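PDB 6E57: surface glycan binding protein B from Bacteroides ovatus, which binds mixed-linkage beta-glucan at the cell surface, probably so that this gut symbiont can capture and use the cereal polysaccharide. Local coordinates for residues T31-F43 and S64-T76. Numbering follows the deposited sequence.
Sequences TENDDPHILAPVF and SIALTVTPKDYTT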
loop_
_atom_site.group_PDB
_atom_site.type_symbol
_atom_site.label_atom_id
_atom_site.label_comp_id
_atom_site.label_asym_id
_atom_site.label_seq_id
_atom_site.Cartn_x
_atom_site.Cartn_y
_atom_site.Cartn_z
ATOM N N THR A 31 28.757 -17.365 38.517
ATOM C CA THR A 31 27.993 -16.194 38.057
ATOM C C THR A 31 28.430 -15.758 36.649
ATOM O O THR A 31 27.615 -15.233 35.894
ATOM C CB THR A 31 28.113 -15.030 39.052
ATOM O OG1 THR A 31 29.501 -14.764 39.266
ATOM C CG2 THR A 31 27.444 -15.309 40.381
ATOM N N GLU A 32 29.710 -15.965 36.309
ATOM C CA GLU A 32 30.263 -15.600 34.994
ATOM C C GLU A 32 29.673 -16.496 33.896
ATOM O O GLU A 32 29.477 -16.048 32.761
ATOM C CB GLU A 32 31.786 -15.741 34.971
ATOM C CG GLU A 32 32.514 -14.801 35.912
ATOM C CD GLU A 32 34.027 -14.959 35.883
ATOM O OE1 GLU A 32 34.605 -14.888 34.783
ATOM O OE2 GLU A 32 34.621 -15.173 36.957
ATOM N N ASN A 33 29.404 -17.759 34.244
ATOM C CA ASN A 33 28.998 -18.786 33.293
ATOM C C ASN A 33 27.466 -18.853 33.177
ATOM O O ASN A 33 26.943 -19.689 32.439
ATOM C CB ASN A 33 29.577 -20.148 33.685
ATOM C CG ASN A 33 29.592 -21.136 32.539
ATOM O OD1 ASN A 33 30.028 -20.810 31.437
ATOM N ND2 ASN A 33 29.125 -22.347 32.793
ATOM N N ASP A 34 26.758 -17.973 33.899
ATOM C CA ASP A 34 25.290 -17.898 33.877
ATOM C C ASP A 34 24.799 -17.460 32.491
ATOM O O ASP A 34 25.473 -16.696 31.796
ATOM C CB ASP A 34 24.756 -16.919 34.926
ATOM C CG ASP A 34 24.715 -17.459 36.346
ATOM O OD1 ASP A 34 25.029 -18.652 36.540
ATOM O OD2 ASP A 34 24.361 -16.676 37.250
ATOM N N ASP A 35 23.607 -17.946 32.120
ATOM C CA ASP A 35 22.892 -17.501 30.925
ATOM C C ASP A 35 22.470 -16.046 31.115
ATOM O O ASP A 35 22.064 -15.655 32.208
ATOM C CB ASP A 35 21.661 -18.365 30.637
ATOM C CG ASP A 35 21.975 -19.728 30.044
ATOM O OD1 ASP A 35 22.741 -19.780 29.059
ATOM O OD2 ASP A 35 21.447 -20.727 30.569
ATOM N N PRO A 36 22.545 -15.205 30.061
ATOM C CA PRO A 36 22.116 -13.810 30.160
ATOM C C PRO A 36 20.586 -13.681 30.094
ATOM O O PRO A 36 19.953 -14.276 29.217
ATOM C CB PRO A 36 22.795 -13.167 28.945
ATOM C CG PRO A 36 22.820 -14.278 27.916
ATOM C CD PRO A 36 23.032 -15.549 28.716
ATOM N N HIS A 37 20.016 -12.917 31.034
ATOM C CA HIS A 37 18.579 -12.648 31.110
ATOM C C HIS A 37 18.352 -11.135 31.206
ATOM O O HIS A 37 19.018 -10.454 31.989
ATOM C CB HIS A 37 17.954 -13.382 32.307
ATOM C CG HIS A 37 17.891 -14.867 32.160
ATOM N ND1 HIS A 37 16.915 -15.495 31.406
ATOM C CD2 HIS A 37 18.657 -15.849 32.682
ATOM C CE1 HIS A 37 17.094 -16.800 31.460
ATOM N NE2 HIS A 37 18.157 -17.043 32.237
ATOM N N ILE A 38 17.418 -10.621 30.398
ATOM C CA ILE A 38 16.947 -9.246 30.512
ATOM C C ILE A 38 15.686 -9.262 31.379
ATOM O O ILE A 38 14.627 -9.685 30.923
ATOM C CB ILE A 38 16.688 -8.620 29.126
ATOM C CG1 ILE A 38 17.958 -8.602 28.269
ATOM C CG2 ILE A 38 16.083 -7.228 29.269
ATOM C CD1 ILE A 38 17.710 -8.329 26.804
ATOM N N LEU A 39 15.825 -8.810 32.629
ATOM C CA LEU A 39 14.753 -8.870 33.617
ATOM C C LEU A 39 13.724 -7.771 33.332
ATOM O O LEU A 39 12.527 -8.054 33.242
ATOM C CB LEU A 39 15.348 -8.722 35.021
ATOM C CG LEU A 39 16.296 -9.841 35.454
ATOM C CD1 LEU A 39 16.810 -9.602 36.867
ATOM C CD2 LEU A 39 15.618 -11.201 35.353
ATOM N N ALA A 40 14.204 -6.527 33.203
ATOM C CA ALA A 40 13.351 -5.365 32.934
ATOM C C ALA A 40 14.034 -4.435 31.932
ATOM O O ALA A 40 15.259 -4.338 31.910
ATOM C CB ALA A 40 13.032 -4.644 34.223
ATOM N N PRO A 41 13.237 -3.764 31.091
ATOM C CA PRO A 41 11.798 -3.959 31.007
ATOM C C PRO A 41 11.448 -5.210 30.185
ATOM O O PRO A 41 12.291 -5.720 29.448
ATOM C CB PRO A 41 11.304 -2.683 30.317
ATOM C CG PRO A 41 12.411 -2.357 29.345
ATOM C CD PRO A 41 13.675 -2.884 29.998
ATOM N N VAL A 42 10.211 -5.691 30.340
ATOM C CA VAL A 42 9.681 -6.788 29.538
ATOM C C VAL A 42 9.215 -6.207 28.199
ATOM O O VAL A 42 8.403 -5.288 28.178
ATOM C CB VAL A 42 8.533 -7.521 30.258
ATOM C CG1 VAL A 42 7.952 -8.631 29.395
ATOM C CG2 VAL A 42 8.970 -8.064 31.611
ATOM N N PHE A 43 9.743 -6.754 27.098
ATOM C CA PHE A 43 9.443 -6.272 25.749
ATOM C C PHE A 43 8.301 -7.090 25.153
ATOM O O PHE A 43 8.184 -8.284 25.419
ATOM C CB PHE A 43 10.695 -6.320 24.872
ATOM C CG PHE A 43 11.729 -5.285 25.235
ATOM C CD1 PHE A 43 11.639 -3.990 24.743
ATOM C CD2 PHE A 43 12.778 -5.597 26.088
ATOM C CE1 PHE A 43 12.583 -3.035 25.089
ATOM C CE2 PHE A 43 13.720 -4.639 26.432
ATOM C CZ PHE A 43 13.622 -3.361 25.932
ATOM N N SER A 64 14.704 6.566 25.294
ATOM C CA SER A 64 15.159 6.293 26.656
ATOM C C SER A 64 14.681 4.905 27.092
ATOM O O SER A 64 13.499 4.716 27.383
ATOM C CB SER A 64 14.674 7.368 27.600
ATOM O OG SER A 64 15.002 7.055 28.946
ATOM N N ILE A 65 15.612 3.944 27.115
ATOM C CA ILE A 65 15.366 2.580 27.588
ATOM C C ILE A 65 16.477 2.215 28.580
ATOM O O ILE A 65 17.658 2.386 28.270
ATOM C CB ILE A 65 15.302 1.580 26.414
ATOM C CG1 ILE A 65 14.334 2.036 25.319
ATOM C CG2 ILE A 65 14.963 0.181 26.913
ATOM C CD1 ILE A 65 14.284 1.120 24.118
ATOM N N ALA A 66 16.079 1.709 29.757
ATOM C CA ALA A 66 16.996 1.319 30.841
ATOM C C ALA A 66 16.816 -0.169 31.164
ATOM O O ALA A 66 15.749 -0.579 31.618
ATOM C CB ALA A 66 16.741 2.174 32.057
ATOM N N LEU A 67 17.873 -0.960 30.940
ATOM C CA LEU A 67 17.853 -2.411 31.152
ATOM C C LEU A 67 18.303 -2.734 32.582
ATOM O O LEU A 67 19.122 -2.015 33.152
ATOM C CB LEU A 67 18.788 -3.087 30.144
ATOM C CG LEU A 67 18.585 -2.714 28.675
ATOM C CD1 LEU A 67 19.648 -3.367 27.808
ATOM C CD2 LEU A 67 17.196 -3.102 28.196
ATOM N N THR A 68 17.744 -3.815 33.144
ATOM C CA THR A 68 18.343 -4.562 34.260
ATOM C C THR A 68 18.663 -5.974 33.753
ATOM O O THR A 68 17.799 -6.637 33.174
ATOM C CB THR A 68 17.439 -4.584 35.501
ATOM O OG1 THR A 68 16.105 -4.879 35.086
ATOM C CG2 THR A 68 17.454 -3.282 36.271
ATOM N N VAL A 69 19.910 -6.412 33.967
ATOM C CA VAL A 69 20.457 -7.592 33.301
ATOM C C VAL A 69 21.175 -8.483 34.325
ATOM O O VAL A 69 21.768 -7.994 35.285
ATOM C CB VAL A 69 21.401 -7.180 32.154
ATOM C CG1 VAL A 69 21.876 -8.381 31.351
ATOM C CG2 VAL A 69 20.762 -6.148 31.238
ATOM N N THR A 70 21.102 -9.800 34.094
ATOM C CA THR A 70 21.866 -10.821 34.817
ATOM C C THR A 70 22.816 -11.487 33.822
ATOM O O THR A 70 22.423 -11.719 32.680
ATOM C CB THR A 70 20.927 -11.843 35.475
ATOM O OG1 THR A 70 19.974 -11.120 36.255
ATOM C CG2 THR A 70 21.639 -12.851 36.353
ATOM N N PRO A 71 24.063 -11.773 34.228
ATOM C CA PRO A 71 24.655 -11.430 35.515
ATOM C C PRO A 71 25.059 -9.950 35.631
ATOM O O PRO A 71 25.488 -9.345 34.645
ATOM C CB PRO A 71 25.915 -12.304 35.606
ATOM C CG PRO A 71 26.252 -12.588 34.168
ATOM C CD PRO A 71 24.899 -12.747 33.516
ATOM N N LYS A 72 24.951 -9.412 36.852
ATOM C CA LYS A 72 25.104 -7.980 37.158
ATOM C C LYS A 72 26.334 -7.390 36.453
ATOM O O LYS A 72 26.203 -6.492 35.613
ATOM C CB LYS A 72 25.237 -7.767 38.671
ATOM C CG LYS A 72 23.968 -7.978 39.488
ATOM C CD LYS A 72 24.199 -7.875 40.987
ATOM C CE LYS A 72 23.041 -8.389 41.817
ATOM N NZ LYS A 72 22.956 -9.869 41.798
ATOM N N ASP A 73 27.519 -7.912 36.803
ATOM C CA ASP A 73 28.803 -7.253 36.531
ATOM C C ASP A 73 29.552 -7.916 35.364
ATOM O O ASP A 73 30.708 -7.568 35.113
ATOM C CB ASP A 73 29.711 -7.276 37.767
ATOM C CG ASP A 73 29.025 -6.930 39.080
ATOM O OD1 ASP A 73 28.301 -7.799 39.611
ATOM O OD2 ASP A 73 29.231 -5.800 39.569
ATOM N N TYR A 74 28.912 -8.853 34.655
ATOM C CA TYR A 74 29.613 -9.687 33.672
ATOM C C TYR A 74 28.885 -9.682 32.319
ATOM O O TYR A 74 29.028 -10.627 31.544
ATOM C CB TYR A 74 29.761 -11.116 34.205
ATOM C CG TYR A 74 30.521 -11.244 35.502
ATOM C CD1 TYR A 74 31.894 -11.060 35.550
ATOM C CD2 TYR A 74 29.873 -11.572 36.683
ATOM C CE1 TYR A 74 32.602 -11.188 36.736
ATOM C CE2 TYR A 74 30.565 -11.704 37.878
ATOM C CZ TYR A 74 31.935 -11.512 37.906
ATOM O OH TYR A 74 32.624 -11.635 39.077
ATOM N N THR A 75 28.138 -8.610 32.024
ATOM C CA THR A 75 27.405 -8.484 30.755
ATOM C C THR A 75 27.758 -7.160 30.068
ATOM O O THR A 75 27.889 -6.128 30.723
ATOM C CB THR A 75 25.887 -8.586 30.960
ATOM O OG1 THR A 75 25.491 -7.626 31.943
ATOM C CG2 THR A 75 25.446 -9.969 31.385
ATOM N N THR A 76 27.910 -7.225 28.739
ATOM C CA THR A 76 28.018 -6.057 27.862
ATOM C C THR A 76 26.842 -6.078 26.877
ATOM O O THR A 76 26.518 -7.129 26.317
ATOM C CB THR A 76 29.363 -6.037 27.124
ATOM O OG1 THR A 76 30.404 -6.047 28.101
ATOM C CG2 THR A 76 29.527 -4.833 26.221
#
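His37 and Thr70 bond reciprocally through their backbones: His37 N gives its hydrogen to Thr70 O at 3.2 Å, and Thr70 N returns a straighter bond to His37 O at 3.0 Å. Both acceptors also take a CA-H...O contact, Thr70 O from Pro36 CA and His37 O from Val69 CA. Further along, Leu39 N reaches Thr68 O at 3.0 Å, while Thr68 N donates to Ala40 O at 2.8 Å. Two residues, Leu39 and Ala40, thus stand opposite the single Thr68, which makes a classic beta bulge in strand 37-40, the edge strand of a three-stranded antiparallel sheet in the N-terminal beta-sandwich domain; the middle strand, 63-70, pairs in turn with strand 95-98, Ile65 with Ile96 and Leu67 with Lys94 just before it. The additional amide at the bulge, Ala40 N, finds Thr68 OG1 at 3.1 Å in a weak, bent bond (120°), made possible by a chi1 of 45° that sets the hydroxyl between the backbone N and carbonyl carbon. Past the cis-Pro41, Phe43 meets Ile65 CG2 and Leu67 CD2 at its ring edge, over strand 103-113. At the other end, the type I turn Pro71-Tyr74 receives Thr75 OG1 on Pro71 O at 3.2 Å. Glu32 CG sits over the centre of one Tyr74 face, 3.7 Å from the centroid, in a CH-pi contact; beyond it the carboxylate, tilted 15° from the ring plane, is hydrogen-bonded through OE2 to Thr29 OG1.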